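Local structure of uncharacterized protein (Magnetospirillum magneticum AMB-1, 5MU5) at residues 264-272 / 400-408; 480-491 / 498-506. The protein is probably a glycosyltransferase of the Maf family that modifies flagellin and is involved in the formation of bacterial flagella. All coordinates share one frame; numbering follows the deposited sequence.

Contact 1. Residues 264-272 / 400-408; sequences LQHSATQLH and AALALGFRE
The carbonyl oxygen of Ala403 takes the backbone N-H of Ser267 almost head-on (Ser267 N to Ala403 O 2.8 Å), at the point where helix 393-404 ends in a Schellman motif with Gly405, at positive phi, as its C-prime residue. The loop between strands 262-263 and 275-278 thus runs over the helix end, and a second backbone bond follows from Leu271 N to Gly405 O (2.9 Å). The positive phi of Gly405 suits a residue without a side chain, and a CB would point into the loop at Thr269 O, which lies 3.6 Å from Gly405 CA. On one flank the methyl of Ala403 sits over a face of the His266 ring, whose NE2 bonds to Ser385 O. Deeper in, Leu271 sets CD1 over the centre of the Phe406 ring, 3.9 Å above its plane, while helix 515-528 packs on both residues. Arg407 folds back at chi2 (-69°), which brings NH1 to Leu402 O, in the carbonyl plane, and to Phe406 O. A water that accepts from Arg407 NH2 lies 2.8 Å from both Ser267 O and Leu402 O, bridging loop and helix end. Across the arginine chain lies Gln270, its OE1 3.8 Å from Arg407 CG.

Contact 2. Residues 480-491 / 498-506; sequences IGRYRPAANAFN and IENTRPLSS
Strands 488-491 and 502-503 pair in parallel at one edge of the mixed sheet, Phe490 opposite Arg502 and Asn491 opposite Pro503, joined by Arg502 N to Ala489 O (2.8 Å), Asn491 N to Arg502 O (2.9 Å) and Leu504 N to Asn491 O (3.0 Å). Strand 488-491 also bonds to strand 408-412 on its other side, so 502-503 forms the border of the sheet within this chain. Phe490 and Arg502 extend side by side from the same face, the guanidinium plane turned 75° from the ring and Arg502 NH2 lying 3.7 Å from Phe490 CE2. A bend at chi3 (-61°) helps carry that guanidinium back toward Asn488, whose OD1 is near NH2. Leu504 reaches the same ring with CD2, and Tyr410 stacks on it. Ahead of the strand, a type II turn from Ile498 to Thr501 carries Asn500 to the end of helix 467-482. There Arg484 NH1 meets a lone pair of Asn500 OD1 (3.2 Å) in the amide's plane, although the two flat groups stand 79° apart; Asn500 ND2 bonds to Gly477 O, so both ends of the amide are held. Gly481 CA lies only 3.4 Å from that ND2, leaving little room for a side chain. Ile480 CG2 packs against Asn500 CB (3.8 Å), the two side chains running past each other in opposite directions. Asn491 OD1 accepts from Ser493 N; between Asn491 and both turn ends, one water accepts from Asn491 ND2 and Ile498 N and donates to Thr501 OG1 (2.6 Å).

Overall arrangement
Contacts 1 and 2 follow one another along the chain, their centres about 15 Å apart, and meet directly through Arg407. Its backbone O lies 2.7 Å from Asn488 N, a probable hydrogen bond that leads from the end of contact 1 into strand 488-491 of contact 2, while its NH2 packs 3.5 Å from Tyr483 CD2. Tyr483 also lies against Leu402, which sets the turn after helix 467-482 beside helix 393-404. Contact 1 belongs to the region related to 6-hydroxymethylpterin diphosphokinase MptE-like proteins; strand 408-412, beginning at its last residue, links it to the sheet edge of contact 2. A bound 1,2-ethanediol, probably from the crystallisation liquor, is about 5 Å from the His266 side chain.

Contact 1. Residues 264-272 / 400-408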
loop_
_atom_site.group_PDB
_atom_site.type_symbol
_atom_site.label_atom_id
_atom_site.label_comp_id
_atom_site.label_asym_id
_atom_site.label_seq_id
_atom_site.Cartn_x
_atom_site.Cartn_y
_atom_site.Cartn_z
ATOM N N LEU A 264 -16.809 13.803 -11.043
ATOM C CA LEU A 264 -17.561 12.559 -11.000
ATOM C C LEU A 264 -18.216 12.313 -9.635
ATOM O O LEU A 264 -17.629 12.562 -8.591
ATOM C CB LEU A 264 -16.652 11.403 -11.362
ATOM C CG LEU A 264 -17.321 10.036 -11.509
ATOM C CD1 LEU A 264 -16.552 9.146 -12.480
ATOM C CD2 LEU A 264 -17.433 9.335 -10.161
ATOM N N GLN A 265 -19.428 11.772 -9.675
ATOM C CA GLN A 265 -20.239 11.514 -8.480
ATOM C C GLN A 265 -20.853 10.110 -8.586
ATOM O O GLN A 265 -21.184 9.671 -9.671
ATOM C CB GLN A 265 -21.314 12.580 -8.405
ATOM C CG GLN A 265 -21.991 12.729 -7.080
ATOM C CD GLN A 265 -22.692 14.076 -6.955
ATOM O OE1 GLN A 265 -22.759 14.650 -5.873
ATOM N NE2 GLN A 265 -23.176 14.602 -8.061
ATOM N N HIS A 266 -20.925 9.391 -7.467
ATOM C CA HIS A 266 -21.532 8.071 -7.420
ATOM C C HIS A 266 -23.017 8.224 -7.525
ATOM O O HIS A 266 -23.576 9.139 -6.972
ATOM C CB HIS A 266 -21.187 7.347 -6.126
ATOM C CG HIS A 266 -19.782 6.841 -6.091
ATOM N ND1 HIS A 266 -19.470 5.499 -6.198
ATOM C CD2 HIS A 266 -18.602 7.497 -6.020
ATOM C CE1 HIS A 266 -18.155 5.353 -6.163
ATOM N NE2 HIS A 266 -17.604 6.549 -6.066
ATOM N N SER A 267 -23.649 7.324 -8.254
ATOM C CA SER A 267 -25.075 7.354 -8.449
ATOM C C SER A 267 -25.742 6.309 -7.571
ATOM O O SER A 267 -25.291 5.189 -7.487
ATOM C CB SER A 267 -25.391 7.068 -9.914
ATOM O OG SER A 267 -26.789 7.005 -10.121
ATOM N N ALA A 268 -26.833 6.688 -6.926
ATOM C CA ALA A 268 -27.609 5.757 -6.112
ATOM C C ALA A 268 -28.370 4.752 -6.989
ATOM O O ALA A 268 -28.509 3.587 -6.619
ATOM C CB ALA A 268 -28.589 6.533 -5.232
ATOM N N THR A 269 -28.841 5.203 -8.153
ATOM C CA THR A 269 -29.704 4.394 -9.006
ATOM C C THR A 269 -28.995 3.754 -10.191
ATOM O O THR A 269 -27.940 4.195 -10.614
ATOM C CB THR A 269 -30.890 5.224 -9.538
ATOM O OG1 THR A 269 -30.393 6.379 -10.212
ATOM C CG2 THR A 269 -31.813 5.651 -8.394
ATOM N N GLN A 270 -29.635 2.731 -10.732
ATOM C CA GLN A 270 -29.084 1.920 -11.791
ATOM C C GLN A 270 -29.511 2.409 -13.157
ATOM O O GLN A 270 -30.603 2.920 -13.325
ATOM C CB GLN A 270 -29.580 0.492 -11.658
ATOM C CG GLN A 270 -29.275 -0.173 -10.331
ATOM C CD GLN A 270 -29.756 -1.620 -10.308
ATOM O OE1 GLN A 270 -29.841 -2.283 -11.356
ATOM N NE2 GLN A 270 -30.078 -2.116 -9.119
ATOM N N LEU A 271 -28.643 2.214 -14.139
ATOM C CA LEU A 271 -28.940 2.554 -15.513
ATOM C C LEU A 271 -29.016 1.225 -16.231
ATOM O O LEU A 271 -28.216 0.328 -15.970
ATOM C CB LEU A 271 -27.825 3.426 -16.085
ATOM C CG LEU A 271 -27.559 4.687 -15.257
ATOM C CD1 LEU A 271 -26.312 5.407 -15.746
ATOM C CD2 LEU A 271 -28.769 5.615 -15.285
ATOM N N HIS A 272 -29.982 1.084 -17.116
ATOM C CA HIS A 272 -30.161 -0.161 -17.844
ATOM C C HIS A 272 -29.461 -0.244 -19.205
ATOM O O HIS A 272 -29.395 -1.310 -19.770
ATOM C CB HIS A 272 -31.646 -0.473 -17.980
ATOM C CG HIS A 272 -32.308 -0.753 -16.668
ATOM N ND1 HIS A 272 -33.188 0.128 -16.074
ATOM C CD2 HIS A 272 -32.189 -1.800 -15.816
ATOM C CE1 HIS A 272 -33.589 -0.368 -14.916
ATOM N NE2 HIS A 272 -32.998 -1.536 -14.736
ATOM N N ALA A 400 -15.420 3.329 -12.804
ATOM C CA ALA A 400 -16.174 4.546 -13.162
ATOM C C ALA A 400 -17.556 4.156 -13.639
ATOM O O ALA A 400 -18.539 4.781 -13.270
ATOM C CB ALA A 400 -15.467 5.352 -14.241
ATOM N N ALA A 401 -17.633 3.119 -14.459
ATOM C CA ALA A 401 -18.916 2.684 -15.012
ATOM C C ALA A 401 -19.895 2.234 -13.928
ATOM O O ALA A 401 -21.076 2.559 -13.972
ATOM C CB ALA A 401 -18.702 1.568 -16.009
ATOM N N LEU A 402 -19.391 1.493 -12.951
ATOM C CA LEU A 402 -20.221 0.999 -11.863
ATOM C C LEU A 402 -20.643 2.149 -10.964
ATOM O O LEU A 402 -21.774 2.201 -10.507
ATOM C CB LEU A 402 -19.470 -0.078 -11.058
ATOM C CG LEU A 402 -19.224 -1.362 -11.845
ATOM C CD1 LEU A 402 -18.116 -2.182 -11.191
ATOM C CD2 LEU A 402 -20.512 -2.172 -11.979
ATOM N N ALA A 403 -19.736 3.095 -10.754
ATOM C CA ALA A 403 -20.024 4.256 -9.928
ATOM C C ALA A 403 -21.153 5.119 -10.539
ATOM O O ALA A 403 -22.041 5.599 -9.821
ATOM C CB ALA A 403 -18.763 5.062 -9.730
ATOM N N LEU A 404 -21.136 5.269 -11.862
ATOM C CA LEU A 404 -22.136 6.051 -12.568
ATOM C C LEU A 404 -23.502 5.391 -12.626
ATOM O O LEU A 404 -24.495 6.060 -12.836
ATOM C CB LEU A 404 -21.664 6.337 -13.981
ATOM C CG LEU A 404 -20.424 7.214 -14.021
ATOM C CD1 LEU A 404 -20.055 7.380 -15.483
ATOM C CD2 LEU A 404 -20.646 8.559 -13.342
ATOM N N GLY A 405 -23.555 4.091 -12.419
ATOM C CA GLY A 405 -24.820 3.399 -12.321
ATOM C C GLY A 405 -24.975 2.248 -13.285
ATOM O O GLY A 405 -25.956 1.534 -13.207
ATOM N N PHE A 406 -24.031 2.072 -14.200
ATOM C CA PHE A 406 -24.109 0.974 -15.145
ATOM C C PHE A 406 -23.974 -0.365 -14.425
ATOM O O PHE A 406 -23.247 -0.481 -13.450
ATOM C CB PHE A 406 -23.065 1.137 -16.248
ATOM C CG PHE A 406 -23.257 2.392 -17.061
ATOM C CD1 PHE A 406 -24.252 2.456 -18.026
ATOM C CD2 PHE A 406 -22.474 3.498 -16.847
ATOM C CE1 PHE A 406 -24.460 3.612 -18.754
ATOM C CE2 PHE A 406 -22.654 4.654 -17.592
ATOM C CZ PHE A 406 -23.638 4.708 -18.554
ATOM N N ARG A 407 -24.721 -1.356 -14.898
ATOM C CA ARG A 407 -24.781 -2.655 -14.267
ATOM C C ARG A 407 -24.579 -3.830 -15.217
ATOM O O ARG A 407 -24.014 -4.844 -14.807
ATOM C CB ARG A 407 -26.088 -2.779 -13.503
ATOM C CG ARG A 407 -26.206 -1.786 -12.337
ATOM C CD ARG A 407 -25.239 -2.132 -11.215
ATOM N NE ARG A 407 -25.302 -1.194 -10.087
ATOM C CZ ARG A 407 -24.565 -0.098 -9.955
ATOM N NH1 ARG A 407 -23.680 0.250 -10.888
ATOM N NH2 ARG A 407 -24.691 0.651 -8.871
ATOM N N GLU A 408 -25.001 -3.689 -16.469
ATOM C CA GLU A 408 -24.763 -4.680 -17.478
ATOM C C GLU A 408 -23.497 -4.244 -18.208
ATOM O O GLU A 408 -23.470 -3.225 -18.882
ATOM C CB GLU A 408 -25.954 -4.786 -18.414
ATOM C CG GLU A 408 -25.914 -6.022 -19.315
ATOM C CD GLU A 408 -27.070 -6.065 -20.309
ATOM O OE1 GLU A 408 -28.150 -5.545 -19.980
ATOM O OE2 GLU A 408 -26.915 -6.627 -21.409
HETATM O O HOH W 1 -23.422 3.375 -8.528
HETATM O O HOH W 2 -26.277 -1.079 -17.348
#

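Contact 2. Residues 480-491 / 498-506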
loop_
_atom_site.group_PDB
_atom_site.type_symbol
_atom_site.label_atom_id
_atom_site.label_comp_id
_atom_site.label_asym_id
_atom_site.label_seq_id
_atom_site.Cartn_x
_atom_site.Cartn_y
_atom_site.Cartn_z
ATOM N N ILE A 480 -16.120 -5.427 -9.429
ATOM C CA ILE A 480 -17.352 -5.976 -9.969
ATOM C C ILE A 480 -18.118 -6.719 -8.886
ATOM O O ILE A 480 -19.334 -6.542 -8.744
ATOM C CB ILE A 480 -17.092 -6.832 -11.209
ATOM C CG1 ILE A 480 -16.674 -5.912 -12.370
ATOM C CG2 ILE A 480 -18.347 -7.570 -11.612
ATOM C CD1 ILE A 480 -16.028 -6.621 -13.540
ATOM N N GLY A 481 -17.401 -7.525 -8.104
ATOM C CA GLY A 481 -17.993 -8.229 -6.973
ATOM C C GLY A 481 -18.741 -7.356 -5.974
ATOM O O GLY A 481 -19.772 -7.741 -5.481
ATOM N N ARG A 482 -18.246 -6.166 -5.695
ATOM C CA ARG A 482 -18.932 -5.263 -4.764
ATOM C C ARG A 482 -20.303 -4.746 -5.252
ATOM O O ARG A 482 -21.070 -4.217 -4.459
ATOM C CB ARG A 482 -18.026 -4.100 -4.398
ATOM C CG ARG A 482 -16.786 -4.552 -3.636
ATOM C CD ARG A 482 -15.829 -3.407 -3.349
ATOM N NE ARG A 482 -16.476 -2.406 -2.507
ATOM C CZ ARG A 482 -16.015 -1.176 -2.279
ATOM N NH1 ARG A 482 -14.876 -0.759 -2.833
ATOM N NH2 ARG A 482 -16.709 -0.354 -1.490
ATOM N N TYR A 483 -20.631 -4.923 -6.533
ATOM C CA TYR A 483 -21.921 -4.479 -7.063
ATOM C C TYR A 483 -22.831 -5.623 -7.462
ATOM O O TYR A 483 -23.858 -5.413 -8.109
ATOM C CB TYR A 483 -21.687 -3.567 -8.276
ATOM C CG TYR A 483 -21.095 -2.203 -7.960
ATOM C CD1 TYR A 483 -19.727 -2.032 -7.830
ATOM C CD2 TYR A 483 -21.906 -1.100 -7.796
ATOM C CE1 TYR A 483 -19.176 -0.786 -7.550
ATOM C CE2 TYR A 483 -21.378 0.154 -7.542
ATOM C CZ TYR A 483 -20.018 0.306 -7.419
ATOM O OH TYR A 483 -19.497 1.535 -7.161
ATOM N N ARG A 484 -22.448 -6.848 -7.137
ATOM C CA ARG A 484 -23.330 -7.986 -7.392
ATOM C C ARG A 484 -24.347 -8.044 -6.262
ATOM O O ARG A 484 -24.079 -7.533 -5.183
ATOM C CB ARG A 484 -22.524 -9.278 -7.553
ATOM C CG ARG A 484 -21.715 -9.253 -8.844
ATOM C CD ARG A 484 -21.154 -10.603 -9.205
ATOM N NE ARG A 484 -22.213 -11.601 -9.313
ATOM C CZ ARG A 484 -22.007 -12.909 -9.449
ATOM N NH1 ARG A 484 -20.774 -13.407 -9.514
ATOM N NH2 ARG A 484 -23.049 -13.726 -9.529
ATOM N N PRO A 485 -25.541 -8.596 -6.515
ATOM C CA PRO A 485 -26.007 -9.225 -7.742
ATOM C C PRO A 485 -26.608 -8.278 -8.786
ATOM O O PRO A 485 -27.002 -8.741 -9.843
ATOM C CB PRO A 485 -27.092 -10.161 -7.222
ATOM C CG PRO A 485 -27.710 -9.376 -6.095
ATOM C CD PRO A 485 -26.645 -8.465 -5.542
ATOM N N ALA A 486 -26.699 -6.982 -8.512
ATOM C CA ALA A 486 -27.192 -6.022 -9.530
ATOM C C ALA A 486 -26.291 -6.003 -10.781
ATOM O O ALA A 486 -26.788 -6.019 -11.905
ATOM C CB ALA A 486 -27.307 -4.621 -8.949
ATOM N N ALA A 487 -24.973 -5.978 -10.578
ATOM C CA ALA A 487 -24.005 -6.049 -11.683
ATOM C C ALA A 487 -24.048 -7.386 -12.413
ATOM O O ALA A 487 -24.008 -8.446 -11.796
ATOM C CB ALA A 487 -22.602 -5.824 -11.159
ATOM N N ASN A 488 -24.097 -7.312 -13.732
ATOM C CA ASN A 488 -24.051 -8.461 -14.598
ATOM C C ASN A 488 -22.945 -8.228 -15.656
ATOM O O ASN A 488 -23.145 -7.519 -16.636
ATOM C CB ASN A 488 -25.438 -8.592 -15.207
ATOM C CG ASN A 488 -25.675 -9.913 -15.871
ATOM O OD1 ASN A 488 -25.207 -10.962 -15.417
ATOM N ND2 ASN A 488 -26.433 -9.876 -16.960
ATOM N N ALA A 489 -21.773 -8.807 -15.442
ATOM C CA ALA A 489 -20.615 -8.564 -16.286
ATOM C C ALA A 489 -20.234 -9.735 -17.186
ATOM O O ALA A 489 -20.115 -10.865 -16.738
ATOM C CB ALA A 489 -19.430 -8.177 -15.425
ATOM N N PHE A 490 -20.019 -9.432 -18.461
ATOM C CA PHE A 490 -19.650 -10.417 -19.456
ATOM C C PHE A 490 -18.273 -10.112 -19.981
ATOM O O PHE A 490 -17.914 -8.959 -20.145
ATOM C CB PHE A 490 -20.663 -10.413 -20.582
ATOM C CG PHE A 490 -22.052 -10.718 -20.118
ATOM C CD1 PHE A 490 -22.910 -9.698 -19.736
ATOM C CD2 PHE A 490 -22.486 -12.031 -19.999
ATOM C CE1 PHE A 490 -24.184 -9.981 -19.287
ATOM C CE2 PHE A 490 -23.757 -12.317 -19.557
ATOM C CZ PHE A 490 -24.602 -11.297 -19.193
ATOM N N ASN A 491 -17.466 -11.144 -20.185
ATOM C CA ASN A 491 -16.136 -10.940 -20.719
ATOM C C ASN A 491 -16.119 -11.567 -22.089
ATOM O O ASN A 491 -16.271 -12.778 -22.195
ATOM C CB ASN A 491 -15.078 -11.575 -19.824
ATOM C CG ASN A 491 -13.661 -11.246 -20.269
ATOM O OD1 ASN A 491 -13.439 -10.466 -21.215
ATOM N ND2 ASN A 491 -12.686 -11.834 -19.583
ATOM N N ILE A 498 -11.618 -13.538 -15.515
ATOM C CA ILE A 498 -11.786 -12.529 -14.486
ATOM C C ILE A 498 -12.958 -12.957 -13.586
ATOM O O ILE A 498 -14.039 -13.279 -14.080
ATOM C CB ILE A 498 -12.067 -11.162 -15.119
ATOM C CG1 ILE A 498 -10.944 -10.804 -16.108
ATOM C CG2 ILE A 498 -12.213 -10.100 -14.053
ATOM C CD1 ILE A 498 -11.264 -9.637 -17.019
ATOM N N GLU A 499 -12.730 -13.005 -12.280
ATOM C CA GLU A 499 -13.798 -13.309 -11.321
ATOM C C GLU A 499 -14.974 -12.353 -11.479
ATOM O O GLU A 499 -14.800 -11.179 -11.817
ATOM C CB GLU A 499 -13.319 -13.134 -9.867
ATOM C CG GLU A 499 -12.323 -14.147 -9.373
ATOM C CD GLU A 499 -11.893 -13.879 -7.932
ATOM O OE1 GLU A 499 -12.758 -13.849 -7.027
ATOM O OE2 GLU A 499 -10.678 -13.715 -7.690
ATOM N N ASN A 500 -16.154 -12.861 -11.151
ATOM C CA ASN A 500 -17.396 -12.126 -11.215
ATOM C C ASN A 500 -17.810 -11.688 -12.614
ATOM O O ASN A 500 -18.560 -10.726 -12.761
ATOM C CB ASN A 500 -17.336 -10.958 -10.252
ATOM C CG ASN A 500 -17.235 -11.418 -8.830
ATOM O OD1 ASN A 500 -18.045 -12.197 -8.407
ATOM N ND2 ASN A 500 -16.265 -10.928 -8.093
ATOM N N THR A 501 -17.335 -12.405 -13.629
ATOM C CA THR A 501 -17.701 -12.143 -15.021
ATOM C C THR A 501 -18.095 -13.455 -15.636
ATOM O O THR A 501 -17.650 -14.487 -15.170
ATOM C CB THR A 501 -16.515 -11.594 -15.871
ATOM O OG1 THR A 501 -15.513 -12.608 -16.016
ATOM C CG2 THR A 501 -15.908 -10.388 -15.247
ATOM N N ARG A 502 -18.924 -13.435 -16.672
ATOM C CA ARG A 502 -19.260 -14.665 -17.384
ATOM C C ARG A 502 -18.642 -14.595 -18.771
ATOM O O ARG A 502 -18.767 -13.605 -19.452
ATOM C CB ARG A 502 -20.771 -14.880 -17.492
ATOM C CG ARG A 502 -21.367 -15.789 -16.426
ATOM C CD ARG A 502 -22.678 -16.437 -16.886
ATOM N NE ARG A 502 -23.713 -15.443 -17.180
ATOM C CZ ARG A 502 -24.452 -14.807 -16.264
ATOM N NH1 ARG A 502 -24.282 -15.052 -14.968
ATOM N NH2 ARG A 502 -25.365 -13.910 -16.643
ATOM N N PRO A 503 -17.944 -15.642 -19.185
ATOM C CA PRO A 503 -17.424 -15.660 -20.544
ATOM C C PRO A 503 -18.560 -15.537 -21.538
ATOM O O PRO A 503 -19.610 -16.099 -21.321
ATOM C CB PRO A 503 -16.811 -17.062 -20.656
ATOM C CG PRO A 503 -16.449 -17.416 -19.255
ATOM C CD PRO A 503 -17.507 -16.806 -18.398
ATOM N N LEU A 504 -18.353 -14.830 -22.626
ATOM C CA LEU A 504 -19.385 -14.667 -23.633
ATOM C C LEU A 504 -18.701 -14.355 -24.935
ATOM O O LEU A 504 -17.961 -13.397 -25.021
ATOM C CB LEU A 504 -20.313 -13.499 -23.289
ATOM C CG LEU A 504 -21.428 -13.228 -24.308
ATOM C CD1 LEU A 504 -22.472 -14.332 -24.274
ATOM C CD2 LEU A 504 -22.115 -11.904 -24.056
ATOM N N SER A 505 -18.931 -15.191 -25.935
ATOM C CA SER A 505 -18.476 -14.939 -27.287
ATOM C C SER A 505 -19.255 -13.733 -27.791
ATOM O O SER A 505 -20.466 -13.651 -27.587
ATOM C CB SER A 505 -18.760 -16.163 -28.143
ATOM O OG SER A 505 -18.699 -15.838 -29.504
ATOM N N SER A 506 -18.571 -12.787 -28.424
ATOM C CA SER A 506 -19.231 -11.585 -28.928
ATOM C C SER A 506 -20.290 -11.911 -30.006
ATOM O O SER A 506 -21.175 -11.097 -30.254
ATOM C CB SER A 506 -18.211 -10.555 -29.434
ATOM O OG SER A 506 -17.550 -11.027 -30.578
HETATM O O HOH W 3 -21.237 -10.255 -12.860
HETATM O O HOH W 4 -13.579 -13.560 -17.398
#